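Uncharacterized protein AF_0924 (PDB 3DT5) is of unknown function, this chain being the C-terminal domain of an archaeal membrane protein, a mostly helical domain that carries a bound calcium ion. Local coordinates at residues A[17-22]-A[106-111]; A[32-37]-A[92-97]; A[53-56]-A[62-65]; A[74-77]-A[82-85]; A[100-105]-A[124-129]. All coordinates share one frame; numbering follows the deposited sequence.

The fold is built round two long helices, 16-35 and 88-116, and contacts 1 and 2 join them at points about 20 Å apart between centres: contact 1 near the start of the first helix, contact 2 at its end. Contacts 3 and 4 both lie in the chain between these helices, contact 3 at the short helix 60-65 and contact 4, further on, at the calcium-binding hairpin. Contact 5 folds the tail back on helix 88-116, its centre about 8 Å from that of contact 2. Phe34 and Trp83 tie contacts 2 and 4 together, while Leu129 bonds to both regions, so helices, small sheet and tail share one core.

Contact 1: residues A[17-22]-A[106-111]; sequences KAIEDR and LEVLKE. With EDO (1,2-ethanediol), chain C.
Val108 sits between Ile19 and Arg22 and gives each of them one of its methyl groups. Its CG1 lies 3.7 Å from CG1 of Ile19, where the two side chains pass in opposite directions. With CG1 of Ile19 anti to the backbone N (chi1 -173°), the chain points at the partner helix and CD1 comes to 3.8 Å from CB of Glu111, one turn on. These are two long helices, 16-35 and 88-116, running antiparallel, with their local axes 10.2 Å apart at an angle of 156° between N-to-C directions. On the other side of Val108, CG2 lies over a face of the Arg22 guanidinium, 3.6 Å from NH1. The edge of that same group is turned to a molecule of 1,2-ethanediol, probably left from crystallisation: NH1 and NH2 of Arg22 both donate to its O2, at 3.0 and 2.9 Å, pinching one oxygen in the guanidinium plane. Arg22 NE donates instead to the backbone carbonyl of Leu57, which ties the arginine to the loop before helix 60-65.

Contact 2: residues A[32-37]-A[92-97]; sequences KAFSSY and EQWKEA
The Phe34 and Trp94 rings lie face against face in an offset stack, the phenyl centroid 4.7 Å from that of the six-membered indole ring and the planes 20° apart. CZ of Phe34 sits over the rim of the indole, and the closest atoms are CE2 of Phe34 and CZ3 of Trp94, at 3.6 Å. Phe70 meets both rings edge-to-face, Trp83 packs on Phe34, and Phe85 packs on Trp94. The pair thus belongs to a buried aromatic cluster where the end of helix 16-35 faces the early turns of helix 88-116, with the backbones well apart: the CA atoms of Phe34 and Trp94 are 9.7 Å from each other, and the rings fill the distance. The phenyl reaches across with CG anti to its own carbonyl carbon (chi1 -73°). Ile47 and Ile51 of helix 43-52 add aliphatic contacts to Phe34 and Trp94 respectively. With an alanine in place of Trp94, Phe34 would probably lose its stacking partner and a gap would open beside Phe70 and Phe85.

Contact 3: residues A[53-56]-A[62-65]; sequences CRRY and LLRV
Arg55 and Leu63 make the whole of this contact, their side chains sliding past each other in opposite directions; the arginine is modelled in two conformers, and this account is of one of them. CD2 of Leu63 does most of the touching: it lies 3.5 Å from NE of Arg55 and also touches CB and CG, so one methyl rests along the arginine from its root to the start of the guanidinium. The other methyl, CD1, is 4.0 Å from the carbonyl O of Arg55. Extended as far as CD (chi2 180°), the arginine turns about the CG-CD bond (chi3 98°), which swings the guanidinium round the leucine and brings NH2 to 3.2 Å from the backbone O of Leu63, near the guanidinium plane.

What sets this group in place lies just beyond. In this conformer NH1 of Arg55 donates to the backbone carbonyls of Ile51 and Pro67, and NH2 to that of Leu66, bridging the end of helix 43-52 and the chain just after helix 60-65 at the surface. Leu62 and Val65 pack on helix 88-116, and Leu62 N donates to Glu104.

The chemistry, as far as this conformer represents it, is that of a cation among neutral acceptors. The leucine methyl packs along the stem and against NE, and the positive charge is probably stabilised by the carbonyl dipoles, with no carboxylate among the partners described.

Contact 4: residues A[74-77]-A[82-85]; sequences ADKI and NWTF. With CA (calcium ion), chain B.
Where Asp75 pairs with Thr84 and Ala74 with Phe85, the edge strand of this hairpin also holds a calcium ion, bound by the backbone O of Ala74 at 2.3 Å and the carboxylate OD1 of Asp75 at 2.4 Å. The Glu44 carboxylate and the backbone O of Lys71 supply the remaining protein ligands, and OD2 of Asp75 is bonded to the hydroxyl of Tyr86. Asp75 and Thr84 form an antiparallel hydrogen-bonded pair, with Thr84 N donating to Asp75 O at 2.8 Å and Asp75 N to Thr84 O at 3.1 Å. Ala74 faces Phe85 in a non-hydrogen-bonded pair, its CB centred over the phenyl face.

The Lys76 chain runs at a slant over one face of the Trp83 indole, CE toward its rim and 3.4 Å from CE2. NZ lies 4.5 Å from the centroid of the five-membered ring, a cation-pi contact, and also bonds to the carbonyl of Ala81. Toward the turn, a water links Ile77 N, Asn82 O and Thr84 OG1. Trp83 NE1 donates to the backbone O of Ala33. Replacing Trp83 by a leucine would probably cost Lys76 its aromatic platform and leave that carbonyl without the indole N-H.

Strand 83-85 is central in the three-stranded sheet, with 74-75 antiparallel on one side and 130-131 parallel on the other. Trp83 also packs on helix 43-52, and Phe85 on helix 88-116.

Contact 5: residues A[100-105]-A[124-129]; sequences VLWEEF and EKPDWL
Trp102 is the tight part of this contact, its indole laid against the chain at Lys125 and Pro126. CG of Lys125 stands almost straight over the five-membered ring, 3.6 Å from its centroid and 7° off the normal, while CD of Pro126 covers the six-membered ring, 3.6 Å from CZ3: two CH-pi contacts on one face. The ring leaves the helix with CG anti to the backbone N (chi1 -178°), which turns it to these two residues. Phe105 of the same helix packs on the opposite face, so the indole is sandwiched. CB of Trp102 meets the edge of a second indole, lying 3.9 Å from CZ2 of Trp128.

Toward solvent the contact becomes polar and looser. The extended Lys125 chain runs on past the indole, and its ammonium forms a salt bridge with Asp99, whose carboxylate also accepts from Trp128 NE1. Glu103 is further off: its OE1 is 5.0 Å from NZ of Lys125, and in the conformer described a water probably links them. The glutamate was modelled in two conformers, in keeping with a mobile rim.

The segment 124-129 has no regular structure; it comes back along helix 88-116 on its way to strand 130-131. Pro126 touches Ser35 at the end of helix 16-35, and the backbone of Leu129 bonds to Phe34 and to Trp83 of strand 83-85.

Contact 1: residues A[17-22]-A[106-111]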
# COMPACT_ATOMS: atom_id res chain seq x y z
N LYS A 17 0.18 -19.39 7.35
CA LYS A 17 -0.81 -18.43 7.88
C LYS A 17 -0.22 -17.07 8.22
O LYS A 17 -0.77 -16.03 7.84
CB LYS A 17 -1.49 -19.01 9.13
CG LYS A 17 -2.50 -18.07 9.81
CD LYS A 17 -3.93 -18.30 9.31
CE LYS A 17 -4.30 -17.30 8.21
NZ LYS A 17 -5.49 -17.79 7.43
N ALA A 18 0.90 -17.05 8.94
CA ALA A 18 1.55 -15.78 9.34
C ALA A 18 1.88 -14.92 8.12
O ALA A 18 1.60 -13.72 8.07
CB ALA A 18 2.82 -16.05 10.17
N ILE A 19 2.45 -15.55 7.10
CA ILE A 19 2.81 -14.83 5.89
C ILE A 19 1.56 -14.43 5.06
O ILE A 19 1.49 -13.29 4.56
CB ILE A 19 3.90 -15.61 5.13
CG1 ILE A 19 4.43 -14.83 3.93
CG2 ILE A 19 3.46 -17.01 4.76
CD1 ILE A 19 5.99 -14.94 3.92
N GLU A 20 0.55 -15.29 5.02
CA GLU A 20 -0.74 -14.98 4.37
C GLU A 20 -1.40 -13.75 5.02
O GLU A 20 -1.96 -12.92 4.32
CB GLU A 20 -1.69 -16.18 4.39
CG GLU A 20 -1.36 -17.31 3.36
CD GLU A 20 -2.09 -18.66 3.62
OE1 GLU A 20 -3.01 -18.71 4.46
OE2 GLU A 20 -1.73 -19.69 2.97
N ASP A 21 -1.33 -13.63 6.36
CA ASP A 21 -1.91 -12.48 7.08
C ASP A 21 -1.21 -11.16 6.69
O ASP A 21 -1.87 -10.14 6.56
CB ASP A 21 -1.85 -12.61 8.61
CG ASP A 21 -2.80 -13.65 9.16
OD1 ASP A 21 -3.70 -14.11 8.42
OD2 ASP A 21 -2.65 -14.02 10.34
N ARG A 22 0.11 -11.19 6.52
CA ARG A 22 0.82 -10.00 6.08
C ARG A 22 0.29 -9.57 4.69
O ARG A 22 -0.02 -8.39 4.48
CB ARG A 22 2.34 -10.22 6.05
CG ARG A 22 2.98 -10.56 7.40
CD ARG A 22 4.52 -10.64 7.19
NE ARG A 22 5.09 -9.29 7.07
CZ ARG A 22 6.28 -9.00 6.52
NH1 ARG A 22 7.12 -9.94 6.10
NH2 ARG A 22 6.66 -7.73 6.46
N LEU A 106 6.60 -7.87 -3.32
CA LEU A 106 7.11 -8.92 -4.20
C LEU A 106 8.01 -9.88 -3.43
O LEU A 106 8.04 -11.07 -3.72
CB LEU A 106 7.94 -8.34 -5.33
CG LEU A 106 7.19 -7.49 -6.36
CD1 LEU A 106 8.22 -6.83 -7.30
CD2 LEU A 106 6.12 -8.28 -7.09
N GLU A 107 8.77 -9.36 -2.46
CA GLU A 107 9.63 -10.25 -1.67
C GLU A 107 8.76 -11.15 -0.78
O GLU A 107 9.00 -12.33 -0.65
CB GLU A 107 10.65 -9.46 -0.83
CG GLU A 107 11.40 -10.43 0.13
CD GLU A 107 12.69 -9.86 0.68
OE1 GLU A 107 13.17 -10.39 1.71
OE2 GLU A 107 13.22 -8.89 0.09
N VAL A 108 7.73 -10.59 -0.16
CA VAL A 108 6.86 -11.42 0.70
C VAL A 108 6.15 -12.48 -0.15
O VAL A 108 6.01 -13.65 0.25
CB VAL A 108 5.85 -10.56 1.54
CG1 VAL A 108 4.91 -11.46 2.38
CG2 VAL A 108 6.61 -9.63 2.50
N LEU A 109 5.71 -12.09 -1.35
CA LEU A 109 5.14 -13.10 -2.27
C LEU A 109 6.17 -14.24 -2.54
O LEU A 109 5.80 -15.43 -2.47
CB LEU A 109 4.78 -12.47 -3.61
CG LEU A 109 3.39 -11.94 -3.79
CD1 LEU A 109 3.25 -11.60 -5.26
CD2 LEU A 109 2.39 -13.04 -3.36
N LYS A 110 7.42 -13.87 -2.87
CA LYS A 110 8.51 -14.88 -3.13
C LYS A 110 8.70 -15.79 -1.92
O LYS A 110 8.81 -17.01 -2.05
CB LYS A 110 9.86 -14.25 -3.51
CG LYS A 110 9.88 -13.36 -4.78
CD LYS A 110 11.33 -12.92 -5.22
CE LYS A 110 11.45 -11.38 -5.59
NZ LYS A 110 12.02 -10.42 -4.45
N GLU A 111 8.71 -15.18 -0.73
CA GLU A 111 8.84 -15.93 0.52
C GLU A 111 7.66 -16.89 0.76
O GLU A 111 7.84 -18.02 1.27
CB GLU A 111 9.00 -14.94 1.68
CG GLU A 111 10.32 -14.16 1.52
CD GLU A 111 10.53 -13.13 2.62
OE1 GLU A 111 9.54 -12.48 3.05
OE2 GLU A 111 11.69 -12.93 3.00
C1 EDO C . 9.72 -8.50 2.95
O1 EDO C . 11.12 -8.26 2.96
C2 EDO C . 9.09 -7.48 3.91
O2 EDO C . 9.24 -7.99 5.21

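Contact 2: residues A[32-37]-A[92-97]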
# COMPACT_ATOMS: atom_id res chain seq x y z
N LYS A 32 -3.97 -2.01 -3.24
CA LYS A 32 -5.27 -1.70 -3.85
C LYS A 32 -5.77 -0.28 -3.59
O LYS A 32 -6.27 0.37 -4.47
CB LYS A 32 -6.32 -2.71 -3.43
CG LYS A 32 -6.06 -4.04 -4.16
CD LYS A 32 -7.29 -4.88 -4.33
CE LYS A 32 -7.50 -5.78 -3.14
NZ LYS A 32 -8.04 -7.17 -3.47
N ALA A 33 -5.66 0.20 -2.36
CA ALA A 33 -6.09 1.57 -2.02
C ALA A 33 -5.43 2.62 -2.89
O ALA A 33 -6.02 3.68 -3.11
CB ALA A 33 -5.79 1.88 -0.50
N PHE A 34 -4.20 2.36 -3.34
CA PHE A 34 -3.46 3.35 -4.16
C PHE A 34 -3.33 2.98 -5.64
O PHE A 34 -2.67 3.69 -6.38
CB PHE A 34 -2.08 3.61 -3.53
CG PHE A 34 -2.18 4.44 -2.28
CD1 PHE A 34 -2.26 5.83 -2.38
CD2 PHE A 34 -2.30 3.84 -1.03
CE1 PHE A 34 -2.39 6.62 -1.20
CE2 PHE A 34 -2.43 4.63 0.14
CZ PHE A 34 -2.48 6.01 0.03
N SER A 35 -3.98 1.89 -6.05
CA SER A 35 -3.86 1.45 -7.43
C SER A 35 -5.14 0.91 -8.09
O SER A 35 -5.22 0.83 -9.31
CB SER A 35 -2.73 0.42 -7.55
OG SER A 35 -3.08 -0.81 -6.95
N SER A 36 -6.14 0.54 -7.30
CA SER A 36 -7.35 0.05 -7.90
C SER A 36 -8.45 1.14 -7.80
O SER A 36 -8.37 2.04 -6.96
CB SER A 36 -7.73 -1.30 -7.28
OG SER A 36 -8.81 -1.19 -6.40
N TYR A 37 -9.43 1.11 -8.68
CA TYR A 37 -10.45 2.18 -8.70
C TYR A 37 -11.45 2.17 -7.55
O TYR A 37 -12.21 3.14 -7.36
CB TYR A 37 -11.20 2.14 -10.03
CG TYR A 37 -10.36 2.56 -11.20
CD1 TYR A 37 -9.15 3.22 -11.01
CD2 TYR A 37 -10.79 2.32 -12.51
CE1 TYR A 37 -8.38 3.62 -12.08
CE2 TYR A 37 -10.01 2.73 -13.59
CZ TYR A 37 -8.81 3.38 -13.36
OH TYR A 37 -8.02 3.77 -14.40
N GLU A 92 5.32 13.32 -2.65
CA GLU A 92 6.64 12.73 -2.84
C GLU A 92 6.91 11.64 -1.80
O GLU A 92 7.46 10.57 -2.17
CB GLU A 92 7.76 13.79 -2.85
CG GLU A 92 7.69 14.78 -4.04
CD GLU A 92 7.87 14.12 -5.42
OE1 GLU A 92 8.44 13.01 -5.51
OE2 GLU A 92 7.49 14.74 -6.44
N GLN A 93 6.52 11.88 -0.53
CA GLN A 93 6.67 10.87 0.56
C GLN A 93 5.91 9.60 0.20
O GLN A 93 6.42 8.50 0.33
CB GLN A 93 6.08 11.34 1.90
CG GLN A 93 6.81 12.46 2.55
CD GLN A 93 6.81 12.32 4.07
OE1 GLN A 93 5.83 11.84 4.68
NE2 GLN A 93 7.93 12.72 4.69
N TRP A 94 4.67 9.78 -0.25
CA TRP A 94 3.83 8.64 -0.61
C TRP A 94 4.33 7.94 -1.84
O TRP A 94 4.30 6.71 -1.89
CB TRP A 94 2.33 9.03 -0.76
CG TRP A 94 1.66 8.97 0.56
CD1 TRP A 94 1.46 9.99 1.42
CD2 TRP A 94 1.20 7.77 1.22
NE1 TRP A 94 0.89 9.52 2.57
CE2 TRP A 94 0.72 8.16 2.48
CE3 TRP A 94 1.19 6.41 0.88
CZ2 TRP A 94 0.20 7.24 3.42
CZ3 TRP A 94 0.66 5.47 1.83
CH2 TRP A 94 0.17 5.91 3.06
N LYS A 95 4.80 8.68 -2.85
CA LYS A 95 5.33 7.98 -4.02
C LYS A 95 6.52 7.06 -3.64
O LYS A 95 6.62 5.91 -4.05
CB LYS A 95 5.75 8.98 -5.09
CG LYS A 95 6.08 8.27 -6.41
CD LYS A 95 7.11 9.01 -7.26
CE LYS A 95 8.04 7.97 -7.94
NZ LYS A 95 9.29 8.63 -8.47
N GLU A 96 7.43 7.60 -2.84
CA GLU A 96 8.58 6.85 -2.35
C GLU A 96 8.14 5.62 -1.52
O GLU A 96 8.66 4.51 -1.69
CB GLU A 96 9.41 7.83 -1.52
CG GLU A 96 10.45 7.23 -0.67
CD GLU A 96 11.38 8.32 -0.07
OE1 GLU A 96 11.54 9.41 -0.70
OE2 GLU A 96 11.94 8.05 1.02
N ALA A 97 7.18 5.82 -0.63
CA ALA A 97 6.72 4.72 0.23
C ALA A 97 6.00 3.64 -0.57
O ALA A 97 6.18 2.46 -0.27
CB ALA A 97 5.85 5.24 1.37

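Contact 3: residues A[53-56]-A[62-65]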
# COMPACT_ATOMS: atom_id res chain seq x y z
N CYS A 53 -2.50 1.01 12.82
CA CYS A 53 -2.88 -0.25 13.44
C CYS A 53 -2.28 -1.50 12.78
O CYS A 53 -2.16 -2.54 13.42
CB CYS A 53 -4.40 -0.33 13.39
SG CYS A 53 -5.03 -1.88 13.90
N ARG A 54 -1.95 -1.43 11.49
CA ARG A 54 -1.38 -2.62 10.81
C ARG A 54 0.08 -2.50 10.48
O ARG A 54 0.63 -3.37 9.80
CB ARG A 54 -2.21 -3.02 9.59
CG ARG A 54 -3.66 -3.21 9.98
CD ARG A 54 -4.44 -3.93 8.96
NE ARG A 54 -5.88 -3.83 9.21
CZ ARG A 54 -6.82 -4.17 8.31
NH1 ARG A 54 -6.49 -4.67 7.10
NH2 ARG A 54 -8.11 -4.03 8.64
N ARG A 55 0.75 -1.48 11.02
CA ARG A 55 2.22 -1.39 10.87
C ARG A 55 2.96 -2.61 11.37
O ARG A 55 4.04 -2.93 10.87
CB ARG A 55 2.77 -0.15 11.60
CG ARG A 55 2.47 1.13 10.87
CD ARG A 55 3.02 2.30 11.64
NE ARG A 55 4.32 2.74 11.13
CZ ARG A 55 4.50 3.61 10.13
NH1 ARG A 55 3.45 4.15 9.48
NH2 ARG A 55 5.75 3.96 9.79
N TYR A 56 2.40 -3.32 12.34
CA TYR A 56 3.08 -4.51 12.84
C TYR A 56 3.23 -5.59 11.75
O TYR A 56 3.95 -6.56 11.96
CB TYR A 56 2.40 -5.07 14.07
CG TYR A 56 1.09 -5.76 13.79
CD1 TYR A 56 1.02 -7.15 13.68
CD2 TYR A 56 -0.10 -5.02 13.63
CE1 TYR A 56 -0.19 -7.81 13.38
CE2 TYR A 56 -1.30 -5.66 13.34
CZ TYR A 56 -1.32 -7.05 13.24
OH TYR A 56 -2.51 -7.68 12.94
N LEU A 62 10.16 -0.67 4.87
CA LEU A 62 8.96 0.13 4.64
C LEU A 62 8.58 1.03 5.82
O LEU A 62 8.24 2.20 5.61
CB LEU A 62 7.76 -0.80 4.27
CG LEU A 62 6.45 -0.04 4.01
CD1 LEU A 62 6.57 1.02 2.86
CD2 LEU A 62 5.33 -1.03 3.71
N LEU A 63 8.68 0.52 7.05
CA LEU A 63 8.36 1.34 8.22
C LEU A 63 9.23 2.58 8.27
O LEU A 63 8.79 3.62 8.76
CB LEU A 63 8.50 0.53 9.52
CG LEU A 63 7.47 -0.60 9.59
CD1 LEU A 63 7.72 -1.38 10.87
CD2 LEU A 63 6.05 0.04 9.69
N ARG A 64 10.48 2.51 7.79
CA ARG A 64 11.32 3.72 7.74
C ARG A 64 10.71 4.88 6.97
O ARG A 64 10.98 6.05 7.28
CB ARG A 64 12.70 3.38 7.18
CG ARG A 64 13.50 2.74 8.34
CD ARG A 64 14.73 2.09 7.99
NE ARG A 64 15.50 2.09 9.22
CZ ARG A 64 16.53 1.29 9.48
NH1 ARG A 64 16.92 0.38 8.59
NH2 ARG A 64 17.17 1.41 10.65
N VAL A 65 9.95 4.57 5.92
CA VAL A 65 9.49 5.61 4.99
C VAL A 65 7.98 5.75 4.96
O VAL A 65 7.47 6.71 4.40
CB VAL A 65 10.03 5.40 3.51
CG1 VAL A 65 11.58 5.46 3.47
CG2 VAL A 65 9.55 4.07 2.94

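Contact 4: residues A[74-77]-A[82-85]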
# COMPACT_ATOMS: atom_id res chain seq x y z
N ALA A 74 -4.82 14.41 1.56
CA ALA A 74 -5.27 14.09 0.19
C ALA A 74 -6.78 13.80 0.17
O ALA A 74 -7.36 13.58 1.21
CB ALA A 74 -4.48 12.87 -0.33
N ASP A 75 -7.37 13.84 -1.02
CA ASP A 75 -8.79 13.57 -1.28
C ASP A 75 -8.91 13.02 -2.67
O ASP A 75 -8.11 13.37 -3.53
CB ASP A 75 -9.66 14.86 -1.24
CG ASP A 75 -9.89 15.39 0.15
OD1 ASP A 75 -10.26 14.59 1.04
OD2 ASP A 75 -9.79 16.62 0.34
N LYS A 76 -9.97 12.23 -2.92
CA LYS A 76 -10.43 11.95 -4.29
C LYS A 76 -11.56 12.98 -4.61
O LYS A 76 -12.51 13.10 -3.85
CB LYS A 76 -10.98 10.51 -4.43
CG LYS A 76 -9.86 9.49 -4.26
CD LYS A 76 -10.14 8.22 -5.03
CE LYS A 76 -9.06 7.11 -4.73
NZ LYS A 76 -9.18 5.98 -5.73
N ILE A 77 -11.39 13.71 -5.71
CA ILE A 77 -12.25 14.85 -6.05
C ILE A 77 -12.78 14.62 -7.46
O ILE A 77 -12.09 13.97 -8.27
CB ILE A 77 -11.40 16.11 -6.03
CG1 ILE A 77 -10.85 16.34 -4.60
CG2 ILE A 77 -12.16 17.33 -6.54
CD1 ILE A 77 -9.56 17.25 -4.57
N ASN A 82 -7.92 9.31 -8.86
CA ASN A 82 -6.63 9.73 -8.32
C ASN A 82 -6.80 10.33 -6.96
O ASN A 82 -7.79 11.02 -6.71
CB ASN A 82 -5.94 10.79 -9.19
CG ASN A 82 -5.49 10.23 -10.52
OD1 ASN A 82 -5.08 9.06 -10.64
ND2 ASN A 82 -5.65 11.05 -11.57
N TRP A 83 -5.82 10.05 -6.09
CA TRP A 83 -5.70 10.75 -4.83
C TRP A 83 -5.00 12.09 -5.14
O TRP A 83 -3.91 12.11 -5.70
CB TRP A 83 -4.85 9.95 -3.83
CG TRP A 83 -5.52 8.71 -3.31
CD1 TRP A 83 -5.24 7.40 -3.68
CD2 TRP A 83 -6.58 8.66 -2.37
NE1 TRP A 83 -6.08 6.54 -2.99
CE2 TRP A 83 -6.88 7.28 -2.16
CE3 TRP A 83 -7.28 9.64 -1.63
CZ2 TRP A 83 -7.91 6.86 -1.29
CZ3 TRP A 83 -8.28 9.21 -0.72
CH2 TRP A 83 -8.57 7.83 -0.56
N THR A 84 -5.66 13.20 -4.80
CA THR A 84 -5.08 14.53 -5.03
C THR A 84 -4.41 14.93 -3.72
O THR A 84 -5.09 15.04 -2.69
CB THR A 84 -6.15 15.58 -5.38
OG1 THR A 84 -6.68 15.28 -6.67
CG2 THR A 84 -5.54 17.03 -5.43
N PHE A 85 -3.10 15.15 -3.77
CA PHE A 85 -2.36 15.63 -2.60
C PHE A 85 -2.31 17.15 -2.64
O PHE A 85 -2.13 17.74 -3.71
CB PHE A 85 -0.93 15.09 -2.58
CG PHE A 85 -0.85 13.69 -2.10
CD1 PHE A 85 -1.07 12.61 -2.99
CD2 PHE A 85 -0.65 13.41 -0.75
CE1 PHE A 85 -1.04 11.29 -2.55
CE2 PHE A 85 -0.61 12.08 -0.31
CZ PHE A 85 -0.80 11.02 -1.22
CA CA B . -9.01 13.62 2.83
O HOH W 1 -8.80 13.49 -7.02

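Contact 5: residues A[100-105]-A[124-129]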
# COMPACT_ATOMS: atom_id res chain seq x y z
N VAL A 100 8.57 1.45 -2.23
CA VAL A 100 9.08 0.51 -1.21
C VAL A 100 8.05 -0.58 -0.84
O VAL A 100 8.42 -1.74 -0.72
CB VAL A 100 9.56 1.23 0.09
CG1 VAL A 100 10.05 0.21 1.12
CG2 VAL A 100 10.73 2.18 -0.26
N LEU A 101 6.79 -0.20 -0.65
CA LEU A 101 5.72 -1.17 -0.41
C LEU A 101 5.67 -2.26 -1.50
O LEU A 101 5.53 -3.47 -1.23
CB LEU A 101 4.39 -0.41 -0.38
CG LEU A 101 3.05 -1.20 -0.36
CD1 LEU A 101 2.89 -1.87 0.97
CD2 LEU A 101 1.87 -0.20 -0.62
N TRP A 102 5.76 -1.83 -2.76
CA TRP A 102 5.72 -2.76 -3.88
C TRP A 102 6.94 -3.70 -3.82
O TRP A 102 6.82 -4.92 -3.93
CB TRP A 102 5.68 -2.02 -5.22
CG TRP A 102 5.59 -3.02 -6.36
CD1 TRP A 102 6.60 -3.44 -7.22
CD2 TRP A 102 4.44 -3.80 -6.68
NE1 TRP A 102 6.10 -4.40 -8.08
CE2 TRP A 102 4.78 -4.64 -7.78
CE3 TRP A 102 3.12 -3.84 -6.19
CZ2 TRP A 102 3.87 -5.53 -8.36
CZ3 TRP A 102 2.21 -4.74 -6.78
CH2 TRP A 102 2.60 -5.56 -7.85
N GLU A 103 8.14 -3.16 -3.64
CA GLU A 103 9.32 -4.04 -3.51
C GLU A 103 9.16 -5.06 -2.36
O GLU A 103 9.47 -6.27 -2.52
CB GLU A 103 10.61 -3.23 -3.37
CG GLU A 103 10.94 -2.35 -4.61
CD GLU A 103 10.93 -3.11 -5.96
OE1 GLU A 103 10.31 -2.62 -6.96
OE2 GLU A 103 11.55 -4.19 -6.05
N GLU A 104 8.70 -4.60 -1.20
CA GLU A 104 8.49 -5.55 -0.07
C GLU A 104 7.46 -6.60 -0.42
O GLU A 104 7.63 -7.76 -0.10
CB GLU A 104 7.98 -4.87 1.21
CG GLU A 104 9.04 -4.12 1.94
CD GLU A 104 8.73 -3.89 3.40
OE1 GLU A 104 9.70 -3.48 4.06
OE2 GLU A 104 7.57 -4.03 3.91
N PHE A 105 6.36 -6.16 -1.01
CA PHE A 105 5.29 -7.06 -1.42
C PHE A 105 5.83 -8.19 -2.29
O PHE A 105 5.52 -9.33 -2.06
CB PHE A 105 4.19 -6.27 -2.14
CG PHE A 105 3.14 -7.13 -2.83
CD1 PHE A 105 2.33 -8.00 -2.09
CD2 PHE A 105 2.96 -7.04 -4.21
CE1 PHE A 105 1.33 -8.79 -2.73
CE2 PHE A 105 1.96 -7.85 -4.87
CZ PHE A 105 1.14 -8.69 -4.12
N GLU A 124 2.64 -7.62 -12.34
CA GLU A 124 3.28 -6.42 -12.89
C GLU A 124 2.99 -5.24 -11.95
O GLU A 124 1.97 -5.20 -11.32
CB GLU A 124 2.72 -6.12 -14.28
CG GLU A 124 2.97 -7.25 -15.28
CD GLU A 124 4.45 -7.38 -15.67
OE1 GLU A 124 5.18 -8.21 -15.08
OE2 GLU A 124 4.88 -6.64 -16.60
N LYS A 125 3.90 -4.28 -11.86
CA LYS A 125 3.70 -3.16 -10.95
C LYS A 125 2.60 -2.25 -11.47
O LYS A 125 2.64 -1.86 -12.64
CB LYS A 125 4.99 -2.36 -10.83
CG LYS A 125 4.92 -1.30 -9.72
CD LYS A 125 6.25 -0.56 -9.62
CE LYS A 125 6.09 0.67 -8.74
NZ LYS A 125 7.48 1.21 -8.59
N PRO A 126 1.63 -1.85 -10.61
CA PRO A 126 0.62 -0.94 -11.16
C PRO A 126 1.07 0.53 -11.16
O PRO A 126 2.08 0.88 -10.50
CB PRO A 126 -0.58 -1.13 -10.21
CG PRO A 126 0.06 -1.39 -8.89
CD PRO A 126 1.37 -2.15 -9.18
N ASP A 127 0.32 1.37 -11.87
CA ASP A 127 0.46 2.81 -11.78
C ASP A 127 -0.15 3.24 -10.46
O ASP A 127 -1.24 2.81 -10.13
CB ASP A 127 -0.28 3.50 -12.95
CG ASP A 127 0.32 3.10 -14.29
OD1 ASP A 127 1.53 2.82 -14.33
OD2 ASP A 127 -0.41 3.03 -15.30
N TRP A 128 0.54 4.10 -9.71
CA TRP A 128 -0.01 4.64 -8.46
C TRP A 128 -1.03 5.73 -8.82
O TRP A 128 -0.76 6.57 -9.69
CB TRP A 128 1.10 5.20 -7.61
CG TRP A 128 2.12 4.14 -7.24
CD1 TRP A 128 3.47 4.21 -7.40
CD2 TRP A 128 1.83 2.85 -6.67
NE1 TRP A 128 4.06 3.05 -6.93
CE2 TRP A 128 3.08 2.20 -6.48
CE3 TRP A 128 0.66 2.21 -6.25
CZ2 TRP A 128 3.17 0.92 -5.89
CZ3 TRP A 128 0.75 0.93 -5.64
CH2 TRP A 128 2.00 0.31 -5.49
N LEU A 129 -2.20 5.69 -8.21
CA LEU A 129 -3.26 6.66 -8.53
C LEU A 129 -3.10 7.90 -7.61
O LEU A 129 -3.93 8.15 -6.73
CB LEU A 129 -4.63 6.02 -8.39
CG LEU A 129 -4.89 4.89 -9.41
CD1 LEU A 129 -6.18 4.23 -9.14
CD2 LEU A 129 -4.87 5.34 -10.88
O HOH W 2 8.95 -0.46 -6.51